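CELL WALL surface anchor family protein (Streptococcus pneumoniae, PDB 2WW8) is the adhesin of the pneumococcal pilus and probably attaches the bacterium to host tissue through an integrin-like domain borne on immunoglobulin-like and CNA_B-type modules. Local coordinates at residues 52-57 with 727-732; 60-65 with 105-110; 224-229 with 376-381; 322-327 with 368-373. All blocks are in the same frame, centred on the assembly; numbering follows the deposited sequence.

In the fold
Contacts 1 and 2 lie together in the prealbumin-like (CNA_B-type) module, their centres 8 Å apart, while contacts 3 and 4, with centres 90 Å or more from these, lie in the domain built round a parallel five-stranded sheet. In each pair one contact joins parallel strands by backbone hydrogen bonds (1 and 3), and the other packs neighbouring elements against them: two loops in contact 2, a helix end and a short strand in contact 4. Contact 2 is apolar between its segments; in contact 4 both ends of a glutamine amide bond to backbone. Isoleucines and valines are buried in the paired strands, as are Glu54 and Asp226 beside basic partners, whereas outlying Ser730 and Asn377 are exposed.

Contact 1. Residues 52-57 with 727-732; sequences IKETGE and ITISKE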
loop_
_atom_site.group_PDB
_atom_site.type_symbol
_atom_site.label_atom_id
_atom_site.label_comp_id
_atom_site.label_asym_id
_atom_site.label_seq_id
_atom_site.Cartn_x
_atom_site.Cartn_y
_atom_site.Cartn_z
ATOM N N ILE A 52 19.891 0.740 -43.155
ATOM C CA ILE A 52 19.538 1.107 -44.539
ATOM C C ILE A 52 18.899 -0.046 -45.304
ATOM O O ILE A 52 19.448 -1.144 -45.365
ATOM C CB ILE A 52 20.704 1.634 -45.398
ATOM C CG1 ILE A 52 21.519 2.721 -44.688
ATOM C CG2 ILE A 52 20.144 2.256 -46.666
ATOM C CD1 ILE A 52 22.786 2.214 -44.000
ATOM N N LYS A 53 17.722 0.232 -45.854
ATOM C CA LYS A 53 17.000 -0.676 -46.736
ATOM C C LYS A 53 17.104 -0.134 -48.161
ATOM O O LYS A 53 17.090 1.096 -48.345
ATOM C CB LYS A 53 15.510 -0.760 -46.387
ATOM C CG LYS A 53 15.181 -1.584 -45.161
ATOM C CD LYS A 53 13.682 -1.777 -45.032
ATOM C CE LYS A 53 13.416 -2.831 -43.979
ATOM N NZ LYS A 53 12.064 -3.415 -44.199
ATOM N N GLU A 54 17.194 -1.057 -49.129
ATOM C CA GLU A 54 17.117 -0.741 -50.567
ATOM C C GLU A 54 15.968 -1.462 -51.276
ATOM O O GLU A 54 15.828 -2.688 -51.169
ATOM C CB GLU A 54 18.450 -1.015 -51.258
ATOM C CG GLU A 54 19.635 -0.290 -50.621
ATOM C CD GLU A 54 20.703 0.096 -51.631
ATOM O OE1 GLU A 54 20.722 -0.530 -52.721
ATOM O OE2 GLU A 54 21.512 1.008 -51.332
ATOM N N THR A 55 15.131 -0.688 -51.967
ATOM C CA THR A 55 14.096 -1.274 -52.831
ATOM C C THR A 55 14.319 -1.016 -54.340
ATOM O O THR A 55 15.085 -0.130 -54.735
ATOM C CB THR A 55 12.664 -0.833 -52.431
ATOM O OG1 THR A 55 12.521 0.583 -52.640
ATOM C CG2 THR A 55 12.341 -1.250 -50.986
ATOM N N GLY A 56 13.636 -1.788 -55.182
ATOM C CA GLY A 56 13.741 -1.657 -56.633
ATOM C C GLY A 56 12.405 -1.969 -57.280
ATOM O O GLY A 56 11.409 -1.324 -56.945
ATOM N N GLU A 57 12.410 -2.953 -58.186
ATOM C CA GLU A 57 11.260 -3.448 -58.965
ATOM C C GLU A 57 9.866 -3.184 -58.386
ATOM O O GLU A 57 9.325 -4.035 -57.667
ATOM C CB GLU A 57 11.417 -4.952 -59.254
ATOM C CG GLU A 57 10.925 -5.418 -60.639
ATOM C CD GLU A 57 11.663 -4.769 -61.819
ATOM O OE1 GLU A 57 12.480 -3.844 -61.597
ATOM O OE2 GLU A 57 11.431 -5.170 -62.985
ATOM N N ILE A 727 16.720 4.448 -43.126
ATOM C CA ILE A 727 16.605 4.975 -44.492
ATOM C C ILE A 727 16.198 3.895 -45.488
ATOM O O ILE A 727 16.766 2.801 -45.512
ATOM C CB ILE A 727 17.881 5.595 -45.048
ATOM C CG1 ILE A 727 18.410 6.662 -44.105
ATOM C CG2 ILE A 727 17.535 6.298 -46.347
ATOM C CD1 ILE A 727 19.885 6.526 -43.861
ATOM N N THR A 728 15.190 4.224 -46.289
ATOM C CA THR A 728 14.811 3.405 -47.421
ATOM C C THR A 728 15.306 4.108 -48.695
ATOM O O THR A 728 14.984 5.274 -48.974
ATOM C CB THR A 728 13.315 3.049 -47.428
ATOM O OG1 THR A 728 13.038 2.302 -46.241
ATOM C CG2 THR A 728 12.949 2.175 -48.643
ATOM N N ILE A 729 16.140 3.385 -49.433
ATOM C CA ILE A 729 16.613 3.876 -50.731
ATOM C C ILE A 729 15.899 3.181 -51.877
ATOM O O ILE A 729 15.953 1.955 -52.014
ATOM C CB ILE A 729 18.130 3.811 -50.891
ATOM C CG1 ILE A 729 18.757 4.963 -50.097
ATOM C CG2 ILE A 729 18.487 3.970 -52.362
ATOM C CD1 ILE A 729 20.167 4.686 -49.635
ATOM N N SER A 730 15.201 4.008 -52.650
ATOM C CA SER A 730 14.673 3.597 -53.946
ATOM C C SER A 730 15.751 3.627 -55.036
ATOM O O SER A 730 16.246 4.682 -55.430
ATOM C CB SER A 730 13.484 4.476 -54.328
ATOM O OG SER A 730 12.374 4.060 -53.566
ATOM N N LYS A 731 16.124 2.455 -55.527
ATOM C CA LYS A 731 17.231 2.375 -56.475
ATOM C C LYS A 731 16.705 2.373 -57.925
ATOM O O LYS A 731 15.592 1.879 -58.174
ATOM C CB LYS A 731 18.079 1.154 -56.103
ATOM C CG LYS A 731 19.050 1.363 -54.939
ATOM C CD LYS A 731 20.531 1.191 -55.367
ATOM C CE LYS A 731 21.281 2.475 -55.764
ATOM N NZ LYS A 731 21.283 3.648 -54.815
ATOM N N GLU A 732 17.467 2.946 -58.865
ATOM C CA GLU A 732 17.103 2.903 -60.301
ATOM C C GLU A 732 17.811 1.740 -61.004
ATOM O O GLU A 732 19.042 1.638 -60.972
ATOM C CB GLU A 732 17.419 4.199 -61.086
ATOM C CG GLU A 732 17.246 5.546 -60.367
ATOM C CD GLU A 732 15.813 6.092 -60.383
ATOM O OE1 GLU A 732 15.232 6.239 -61.484
ATOM O OE2 GLU A 732 15.266 6.398 -59.288
#
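In the mixed four-stranded sheet of the prealbumin-like module, strand 48-55 pairs in parallel with strand 724-730: the chain leaves the module, builds other domains over some 670 residues, and returns to add this strand. The ladder is regular: Lys53 N donates to Ile727 O at 2.8 Å, Lys53 O accepts from Ile729 N, Thr55 N gives to Ile729 O, and Thr55 O receives Lys731 N at 2.9 Å. On the face carrying Ile52, Glu54, Ile727 and Ile729 all four are buried. Ile52 lies alongside Ile729, both pointing the same way, with CG2 of Ile52 3.8 Å from CD1 of Ile729; Phe67 and Phe91 also pack on Ile52. The other face is more polar, and there Thr55 CG2 meets Thr728 CG2 at 4.2 Å while Thr55 OG1 stands 3.6 Å from Ser730 OG. Beyond the strand end, Lys731 bends at chi2 (-118°) and chi3 (94°), which brings its aliphatic middle against the carboxylate of Glu54. The charged ends stay short of a salt bridge, and a weak, long ion pair joins the lysine to Glu103, whose carboxylate also lies close to that of Glu54. The lysine probably eases the repulsion between the two carboxylates. Glu54 OE1 sits 3.2 Å from Lys731 CD, whereas Glu54 OE2 is 4.4 Å from Lys731 NZ.

Contact 2. Residues 60-65 with 105-110; sequences ALLGDA and QPPVGY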
loop_
_atom_site.group_PDB
_atom_site.type_symbol
_atom_site.label_atom_id
_atom_site.label_comp_id
_atom_site.label_asym_id
_atom_site.label_seq_id
_atom_site.Cartn_x
_atom_site.Cartn_y
_atom_site.Cartn_z
ATOM N N ALA A 60 10.097 -4.269 -54.439
ATOM C CA ALA A 60 10.706 -5.434 -53.787
ATOM C C ALA A 60 12.054 -5.117 -53.130
ATOM O O ALA A 60 12.765 -4.194 -53.534
ATOM C CB ALA A 60 10.834 -6.607 -54.756
ATOM N N LEU A 61 12.394 -5.886 -52.098
ATOM C CA LEU A 61 13.597 -5.628 -51.298
ATOM C C LEU A 61 14.842 -6.193 -51.966
ATOM O O LEU A 61 14.795 -7.298 -52.502
ATOM C CB LEU A 61 13.448 -6.215 -49.894
ATOM C CG LEU A 61 12.671 -5.290 -48.951
ATOM C CD1 LEU A 61 11.632 -6.061 -48.129
ATOM C CD2 LEU A 61 13.612 -4.470 -48.075
ATOM N N LEU A 62 15.933 -5.428 -51.911
ATOM C CA LEU A 62 17.197 -5.726 -52.602
ATOM C C LEU A 62 18.306 -6.216 -51.658
ATOM O O LEU A 62 18.568 -5.594 -50.612
ATOM C CB LEU A 62 17.720 -4.456 -53.285
ATOM C CG LEU A 62 17.450 -3.982 -54.713
ATOM C CD1 LEU A 62 16.063 -4.351 -55.198
ATOM C CD2 LEU A 62 17.703 -2.480 -54.790
ATOM N N GLY A 63 18.969 -7.309 -52.037
ATOM C CA GLY A 63 20.088 -7.852 -51.262
ATOM C C GLY A 63 21.446 -7.368 -51.742
ATOM O O GLY A 63 21.558 -6.739 -52.799
ATOM N N ASP A 64 22.477 -7.644 -50.948
ATOM C CA ASP A 64 23.872 -7.552 -51.397
ATOM C C ASP A 64 24.487 -6.152 -51.596
ATOM O O ASP A 64 25.619 -6.043 -52.071
ATOM C CB ASP A 64 24.122 -8.455 -52.626
ATOM C CG ASP A 64 23.725 -9.924 -52.400
ATOM O OD1 ASP A 64 23.450 -10.314 -51.246
ATOM O OD2 ASP A 64 23.687 -10.726 -53.368
ATOM N N ALA A 65 23.773 -5.089 -51.230
ATOM C CA ALA A 65 24.344 -3.732 -51.211
ATOM C C ALA A 65 25.432 -3.543 -50.136
ATOM O O ALA A 65 25.449 -4.266 -49.130
ATOM C CB ALA A 65 23.237 -2.681 -51.062
ATOM N N GLN A 105 29.219 -0.295 -52.954
ATOM C CA GLN A 105 28.639 -0.932 -54.134
ATOM C C GLN A 105 27.114 -1.103 -54.004
ATOM O O GLN A 105 26.628 -1.412 -52.919
ATOM C CB GLN A 105 29.372 -2.234 -54.485
ATOM C CG GLN A 105 29.040 -3.456 -53.646
ATOM C CD GLN A 105 29.712 -4.713 -54.180
ATOM O OE1 GLN A 105 30.854 -4.677 -54.631
ATOM N NE2 GLN A 105 29.009 -5.839 -54.115
ATOM N N PRO A 106 26.355 -0.858 -55.092
ATOM C CA PRO A 106 24.909 -1.131 -55.193
ATOM C C PRO A 106 24.618 -2.604 -55.514
ATOM O O PRO A 106 25.556 -3.308 -55.892
ATOM C CB PRO A 106 24.471 -0.237 -56.361
ATOM C CG PRO A 106 25.680 -0.128 -57.224
ATOM C CD PRO A 106 26.858 -0.126 -56.275
ATOM N N PRO A 107 23.358 -3.077 -55.381
ATOM C CA PRO A 107 23.041 -4.453 -55.804
ATOM C C PRO A 107 23.264 -4.640 -57.300
ATOM O O PRO A 107 23.296 -3.649 -58.039
ATOM C CB PRO A 107 21.547 -4.609 -55.499
ATOM C CG PRO A 107 21.193 -3.497 -54.562
ATOM C CD PRO A 107 22.179 -2.385 -54.823
ATOM N N VAL A 108 23.430 -5.887 -57.740
ATOM C CA VAL A 108 23.638 -6.158 -59.162
ATOM C C VAL A 108 22.335 -5.853 -59.904
ATOM O O VAL A 108 21.258 -6.268 -59.465
ATOM C CB VAL A 108 24.188 -7.587 -59.436
ATOM C CG1 VAL A 108 25.690 -7.641 -59.111
ATOM C CG2 VAL A 108 23.413 -8.667 -58.669
ATOM N N GLY A 109 22.439 -5.105 -61.005
ATOM C CA GLY A 109 21.268 -4.640 -61.753
ATOM C C GLY A 109 20.933 -3.166 -61.578
ATOM O O GLY A 109 20.265 -2.592 -62.438
ATOM N N TYR A 110 21.400 -2.555 -60.488
ATOM C CA TYR A 110 20.987 -1.215 -60.059
ATOM C C TYR A 110 22.087 -0.142 -60.157
ATOM O O TYR A 110 23.258 -0.408 -59.881
ATOM C CB TYR A 110 20.324 -1.282 -58.652
ATOM C CG TYR A 110 18.982 -1.995 -58.730
ATOM C CD1 TYR A 110 17.789 -1.283 -58.925
ATOM C CD2 TYR A 110 18.916 -3.395 -58.689
ATOM C CE1 TYR A 110 16.561 -1.951 -59.066
ATOM C CE2 TYR A 110 17.698 -4.074 -58.809
ATOM C CZ TYR A 110 16.526 -3.347 -59.000
ATOM O OH TYR A 110 15.339 -4.035 -59.128
#
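Leu62 fills the corner formed by Pro107 and the face of Tyr110, and this trio makes the tight part of the contact. Its CD2 methyl stands over the centre of the Tyr110 ring, 4.1 Å from the centroid and only 7° off the normal, a CH-pi contact. The same Leu62 CD2 is 3.6 Å from Pro107 CG, the leucine crossing the proline at about a right angle. The other methyl, Leu62 CD1, leans over the phenol end of the ring, 4.0 Å from Tyr110 CZ. Next to this cluster Pro107 CB comes within 3.4 Å of Gly63 O, and the methyl of Ala65 reaches Pro107 CD at 3.9 Å. A type II turn from Pro107 to Tyr110 brings proline and tyrosine to the same leucine. Towards solvent the fit is looser: the exposed Gln105 extends its amide towards Asp64, but Gln105 NE2 remains 4.0 Å from Asp64 O. Both loops belong to the prealbumin-like module: residues 60-65 lead into strand 66-71, whereas residues 105-110 leave strand 97-105. Glu54 of strand 48-55 packs on Leu62, Ala65 and Pro107, while Tyr110 OH accepts the backbone N-H of Glu57 just past that strand.

Contact 3. Residues 224-229 with 376-381; sequences PLDVVI and QNSQKV
Leu225 lies alongside Gln379, its CD2 methyl 3.6 Å from Gln379 CB, where strands 225-232 and 379-386 run side by side in the parallel five-stranded sheet of the domain that carries the magnesium site, an arrangement consistent with an integrin-like (von Willebrand factor A-type) fold. The strands are nearly parallel, 9° apart. Four backbone bonds join them: Gln379 N to Pro224 O, Asp226 N to Gln379 O, Val381 N to Asp226 O at 2.9 Å, and Val228 N to Val381 O. Further along the face of Leu225 and Gln379, Val227 and Val381 point the same way, with Val227 CG2 4.1 Å from Val381 CB; Ile262 of helix 247-263 also packs against Val227. The extended chain of Gln379, its CG anti to the backbone N (chi1 -172°), leaves OE1 beside the Leu225 methyl while NE2 bonds to Asp533 on the strand on its other side. Asp226 occupies the other face, buried among positive charges: its OD1 forms salt bridges with Arg269 and Arg375, which would probably favour the ionised carboxylate. Lys380 folds back along its own segment, NZ donating to Ser378 O at 3.0 Å from above the carbonyl plane and also to Arg375 O. Ser378 OG has both Asp226 and Arg375 O within reach as acceptors, and its distance to Asp226 OD2 is 2.8 Å.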
loop_
_atom_site.group_PDB
_atom_site.type_symbol
_atom_site.label_atom_id
_atom_site.label_comp_id
_atom_site.label_asym_id
_atom_site.label_seq_id
_atom_site.Cartn_x
_atom_site.Cartn_y
_atom_site.Cartn_z
ATOM N N PRO A 224 7.692 3.934 33.946
ATOM C CA PRO A 224 6.650 3.420 33.083
ATOM C C PRO A 224 5.414 3.145 33.941
ATOM O O PRO A 224 5.462 3.296 35.174
ATOM C CB PRO A 224 7.290 2.160 32.507
ATOM C CG PRO A 224 8.009 1.622 33.681
ATOM C CD PRO A 224 8.647 2.866 34.298
ATOM N N LEU A 225 4.329 2.780 33.261
ATOM C CA LEU A 225 3.045 2.472 33.926
ATOM C C LEU A 225 2.782 0.989 34.053
ATOM O O LEU A 225 3.035 0.245 33.115
ATOM C CB LEU A 225 1.887 3.013 33.083
ATOM C CG LEU A 225 1.963 4.506 32.731
ATOM C CD1 LEU A 225 0.789 4.822 31.792
ATOM C CD2 LEU A 225 1.890 5.388 33.995
ATOM N N ASP A 226 2.251 0.581 35.205
ATOM C CA ASP A 226 1.698 -0.742 35.475
ATOM C C ASP A 226 0.209 -0.505 35.793
ATOM O O ASP A 226 -0.138 0.084 36.818
ATOM C CB ASP A 226 2.393 -1.443 36.683
ATOM C CG ASP A 226 3.720 -2.132 36.300
ATOM O OD1 ASP A 226 3.924 -2.541 35.135
ATOM O OD2 ASP A 226 4.618 -2.208 37.169
ATOM N N VAL A 227 -0.664 -0.989 34.929
ATOM C CA VAL A 227 -2.061 -0.602 34.934
ATOM C C VAL A 227 -2.974 -1.832 35.057
ATOM O O VAL A 227 -2.830 -2.786 34.313
ATOM C CB VAL A 227 -2.441 0.158 33.630
ATOM C CG1 VAL A 227 -3.863 0.630 33.737
ATOM C CG2 VAL A 227 -1.451 1.363 33.361
ATOM N N VAL A 228 -3.927 -1.789 35.991
ATOM C CA VAL A 228 -4.990 -2.801 35.981
ATOM C C VAL A 228 -6.312 -2.116 35.547
ATOM O O VAL A 228 -6.678 -1.034 36.029
ATOM C CB VAL A 228 -5.211 -3.377 37.388
ATOM C CG1 VAL A 228 -6.412 -4.410 37.366
ATOM C CG2 VAL A 228 -3.861 -4.043 37.921
ATOM N N ILE A 229 -7.021 -2.747 34.627
ATOM C CA ILE A 229 -8.385 -2.247 34.272
ATOM C C ILE A 229 -9.428 -3.144 34.921
ATOM O O ILE A 229 -9.344 -4.364 34.748
ATOM C CB ILE A 229 -8.581 -2.247 32.775
ATOM C CG1 ILE A 229 -7.598 -1.254 32.197
ATOM C CG2 ILE A 229 -10.059 -1.943 32.387
ATOM C CD1 ILE A 229 -7.561 -1.227 30.689
ATOM N N GLN A 376 8.943 -2.232 40.830
ATOM C CA GLN A 376 9.286 -1.297 41.899
ATOM C C GLN A 376 9.200 0.193 41.474
ATOM O O GLN A 376 8.585 1.019 42.157
ATOM C CB GLN A 376 10.684 -1.611 42.445
ATOM C CG GLN A 376 11.080 -0.599 43.574
ATOM C CD GLN A 376 12.464 -0.817 44.147
ATOM O OE1 GLN A 376 13.346 0.027 43.957
ATOM N NE2 GLN A 376 12.686 -1.942 44.840
ATOM N N ASN A 377 9.837 0.500 40.362
ATOM C CA ASN A 377 9.847 1.823 39.778
ATOM C C ASN A 377 8.870 1.919 38.623
ATOM O O ASN A 377 9.268 1.751 37.449
ATOM C CB ASN A 377 11.211 2.060 39.134
ATOM C CG ASN A 377 12.340 1.934 40.145
ATOM O OD1 ASN A 377 12.345 2.665 41.131
ATOM N ND2 ASN A 377 13.254 0.965 39.941
ATOM N N SER A 378 7.613 2.121 38.968
ATOM C CA SER A 378 6.525 2.235 38.007
ATOM C C SER A 378 5.435 3.045 38.694
ATOM O O SER A 378 5.349 3.078 39.950
ATOM C CB SER A 378 6.003 0.875 37.540
ATOM O OG SER A 378 5.235 0.196 38.530
ATOM N N GLN A 379 4.628 3.700 37.854
ATOM C CA GLN A 379 3.469 4.386 38.347
ATOM C C GLN A 379 2.317 3.376 38.281
ATOM O O GLN A 379 2.048 2.845 37.203
ATOM C CB GLN A 379 3.124 5.520 37.393
ATOM C CG GLN A 379 2.005 6.421 37.984
ATOM C CD GLN A 379 1.926 7.812 37.286
ATOM O OE1 GLN A 379 2.707 8.117 36.364
ATOM N NE2 GLN A 379 0.947 8.652 37.715
ATOM N N LYS A 380 1.653 3.119 39.399
ATOM C CA LYS A 380 0.661 2.007 39.453
ATOM C C LYS A 380 -0.732 2.610 39.355
ATOM O O LYS A 380 -1.045 3.542 40.087
ATOM C CB LYS A 380 0.818 1.170 40.735
ATOM C CG LYS A 380 2.183 0.441 40.706
ATOM C CD LYS A 380 2.951 0.513 41.996
ATOM C CE LYS A 380 4.320 -0.134 41.972
ATOM N NZ LYS A 380 5.541 0.714 41.750
ATOM N N VAL A 381 -1.546 2.128 38.408
ATOM C CA VAL A 381 -2.809 2.765 38.057
ATOM C C VAL A 381 -3.915 1.711 38.015
ATOM O O VAL A 381 -3.680 0.610 37.539
ATOM C CB VAL A 381 -2.678 3.475 36.671
ATOM C CG1 VAL A 381 -3.975 4.280 36.254
ATOM C CG2 VAL A 381 -1.421 4.422 36.674
#

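Contact 4. Residues 322-327 with 368-373; sequences LKLTND and EILTQQ
Gln373 OE1 is gripped from two directions, by the backbone N-H of Leu324 at 3.0 Å and by a water that donates to it at 2.8 Å. The same water also donates to Leu324 O at 2.9 Å, so it bridges the strand backbone and the glutamine side chain. At the other end of the amide, Gln373 NE2 donates to Leu322 O at 3.1 Å in a nearly straight bond (167° at the hydrogen), with that oxygen lying in the plane of the amide. Bonds from both ends fix the rotation of the amide and hold it across the corner at Lys323, whose CA is 3.4 Å from Gln373 OE1. Beyond CG the glutamine is extended (chi2 176°), which carries the amide from the last turn of the helix to the short strand. Beside these polar bonds the contact is apolar. Leu324 CG rests 3.8 Å from Ile369 CG2, the two side chains meeting at a slant; Leu322 and Ile369 cross at about a right angle, with Leu322 CD2 4.1 Å from Ile369 CD1. The C-terminal end of helix 359-373 is thus tied to strand 324-325. The helix's buried Ile369 and Leu370 pack on Val228 of strand 225-232, covering a face of the parallel sheet, while the short strand is joined to the sheet's edge strand 269-275 by a backbone bond between Thr325 and Val270.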
loop_
_atom_site.group_PDB
_atom_site.type_symbol
_atom_site.label_atom_id
_atom_site.label_comp_id
_atom_site.label_asym_id
_atom_site.label_seq_id
_atom_site.Cartn_x
_atom_site.Cartn_y
_atom_site.Cartn_z
ATOM N N LEU A 322 -5.184 -11.931 34.011
ATOM C CA LEU A 322 -4.809 -11.593 35.386
ATOM C C LEU A 322 -3.282 -11.466 35.545
ATOM O O LEU A 322 -2.772 -11.708 36.639
ATOM C CB LEU A 322 -5.281 -12.669 36.362
ATOM C CG LEU A 322 -6.801 -12.724 36.437
ATOM C CD1 LEU A 322 -7.365 -13.924 37.239
ATOM C CD2 LEU A 322 -7.450 -11.393 36.791
ATOM N N LYS A 323 -2.581 -11.119 34.466
ATOM C CA LYS A 323 -1.135 -10.945 34.449
ATOM C C LYS A 323 -0.767 -9.614 33.754
ATOM O O LYS A 323 -1.230 -9.323 32.607
ATOM C CB LYS A 323 -0.555 -12.141 33.715
ATOM C CG LYS A 323 0.943 -12.346 33.891
ATOM C CD LYS A 323 1.506 -13.389 32.912
ATOM C CE LYS A 323 2.133 -12.735 31.690
ATOM N NZ LYS A 323 2.214 -13.712 30.571
ATOM N N LEU A 324 -0.017 -8.762 34.479
ATOM C CA LEU A 324 0.540 -7.509 33.918
ATOM C C LEU A 324 1.448 -7.919 32.774
ATOM O O LEU A 324 2.336 -8.772 32.965
ATOM C CB LEU A 324 1.395 -6.770 34.960
ATOM C CG LEU A 324 0.548 -5.949 35.935
ATOM C CD1 LEU A 324 1.508 -5.368 36.955
ATOM C CD2 LEU A 324 -0.230 -4.902 35.175
ATOM N N THR A 325 1.252 -7.354 31.583
ATOM C CA THR A 325 2.010 -7.813 30.421
ATOM C C THR A 325 2.283 -6.637 29.475
ATOM O O THR A 325 1.424 -5.754 29.371
ATOM C CB THR A 325 1.281 -8.916 29.603
ATOM O OG1 THR A 325 2.115 -9.364 28.519
ATOM C CG2 THR A 325 -0.007 -8.449 28.956
ATOM N N ASN A 326 3.412 -6.662 28.761
ATOM C CA ASN A 326 3.645 -5.751 27.631
ATOM C C ASN A 326 4.023 -6.528 26.369
ATOM O O ASN A 326 4.503 -5.977 25.370
ATOM C CB ASN A 326 4.726 -4.714 27.966
ATOM C CG ASN A 326 6.102 -5.368 28.185
ATOM O OD1 ASN A 326 6.221 -6.584 28.208
ATOM N ND2 ASN A 326 7.148 -4.566 28.302
ATOM N N ASP A 327 3.828 -7.840 26.413
ATOM C CA ASP A 327 4.156 -8.628 25.222
ATOM C C ASP A 327 3.016 -8.428 24.182
ATOM O O ASP A 327 1.845 -8.589 24.520
ATOM C CB ASP A 327 4.234 -10.109 25.643
ATOM C CG ASP A 327 4.267 -11.044 24.438
ATOM O OD1 ASP A 327 3.202 -11.398 23.870
ATOM O OD2 ASP A 327 5.391 -11.396 24.054
ATOM N N GLU A 368 -4.069 -7.138 44.548
ATOM C CA GLU A 368 -3.246 -8.345 44.458
ATOM C C GLU A 368 -2.305 -8.345 43.255
ATOM O O GLU A 368 -1.091 -8.583 43.390
ATOM C CB GLU A 368 -4.139 -9.614 44.430
ATOM C CG GLU A 368 -3.405 -10.905 44.214
ATOM C CD GLU A 368 -4.362 -12.123 44.335
ATOM O OE1 GLU A 368 -5.614 -12.038 44.267
ATOM O OE2 GLU A 368 -3.850 -13.226 44.558
ATOM N N ILE A 369 -2.842 -8.079 42.068
ATOM C CA ILE A 369 -2.008 -7.999 40.870
ATOM C C ILE A 369 -0.884 -6.956 41.014
ATOM O O ILE A 369 0.264 -7.255 40.717
ATOM C CB ILE A 369 -2.850 -7.714 39.600
ATOM C CG1 ILE A 369 -3.732 -8.950 39.354
ATOM C CG2 ILE A 369 -1.953 -7.298 38.395
ATOM C CD1 ILE A 369 -4.746 -8.682 38.291
ATOM N N LEU A 370 -1.221 -5.736 41.411
ATOM C CA LEU A 370 -0.183 -4.668 41.555
ATOM C C LEU A 370 0.802 -5.009 42.674
ATOM O O LEU A 370 2.017 -4.893 42.483
ATOM C CB LEU A 370 -0.901 -3.360 41.818
ATOM C CG LEU A 370 -1.644 -2.795 40.614
ATOM C CD1 LEU A 370 -2.531 -1.670 41.100
ATOM C CD2 LEU A 370 -0.603 -2.310 39.484
ATOM N N THR A 371 0.297 -5.514 43.806
ATOM C CA THR A 371 1.194 -5.890 44.887
ATOM C C THR A 371 2.190 -6.980 44.414
ATOM O O THR A 371 3.395 -6.950 44.691
ATOM C CB THR A 371 0.380 -6.275 46.176
ATOM O OG1 THR A 371 -0.319 -5.097 46.640
ATOM C CG2 THR A 371 1.379 -6.682 47.282
ATOM N N GLN A 372 1.656 -7.993 43.740
ATOM C CA GLN A 372 2.465 -9.168 43.427
ATOM C C GLN A 372 3.285 -8.976 42.170
ATOM O O GLN A 372 4.388 -9.501 42.096
ATOM C CB GLN A 372 1.589 -10.392 43.256
ATOM C CG GLN A 372 1.059 -10.777 44.638
ATOM C CD GLN A 372 0.279 -12.039 44.521
ATOM O OE1 GLN A 372 0.196 -12.597 43.422
ATOM N NE2 GLN A 372 -0.309 -12.497 45.615
ATOM N N GLN A 373 2.766 -8.214 41.213
ATOM C CA GLN A 373 3.415 -8.199 39.888
ATOM C C GLN A 373 3.980 -6.845 39.428
ATOM O O GLN A 373 4.776 -6.848 38.505
ATOM C CB GLN A 373 2.444 -8.684 38.828
ATOM C CG GLN A 373 1.782 -10.071 39.172
ATOM C CD GLN A 373 0.757 -10.395 38.072
ATOM O OE1 GLN A 373 1.037 -10.176 36.891
ATOM N NE2 GLN A 373 -0.387 -10.890 38.422
HETATM O O HOH W 1 3.266 -10.331 35.195
#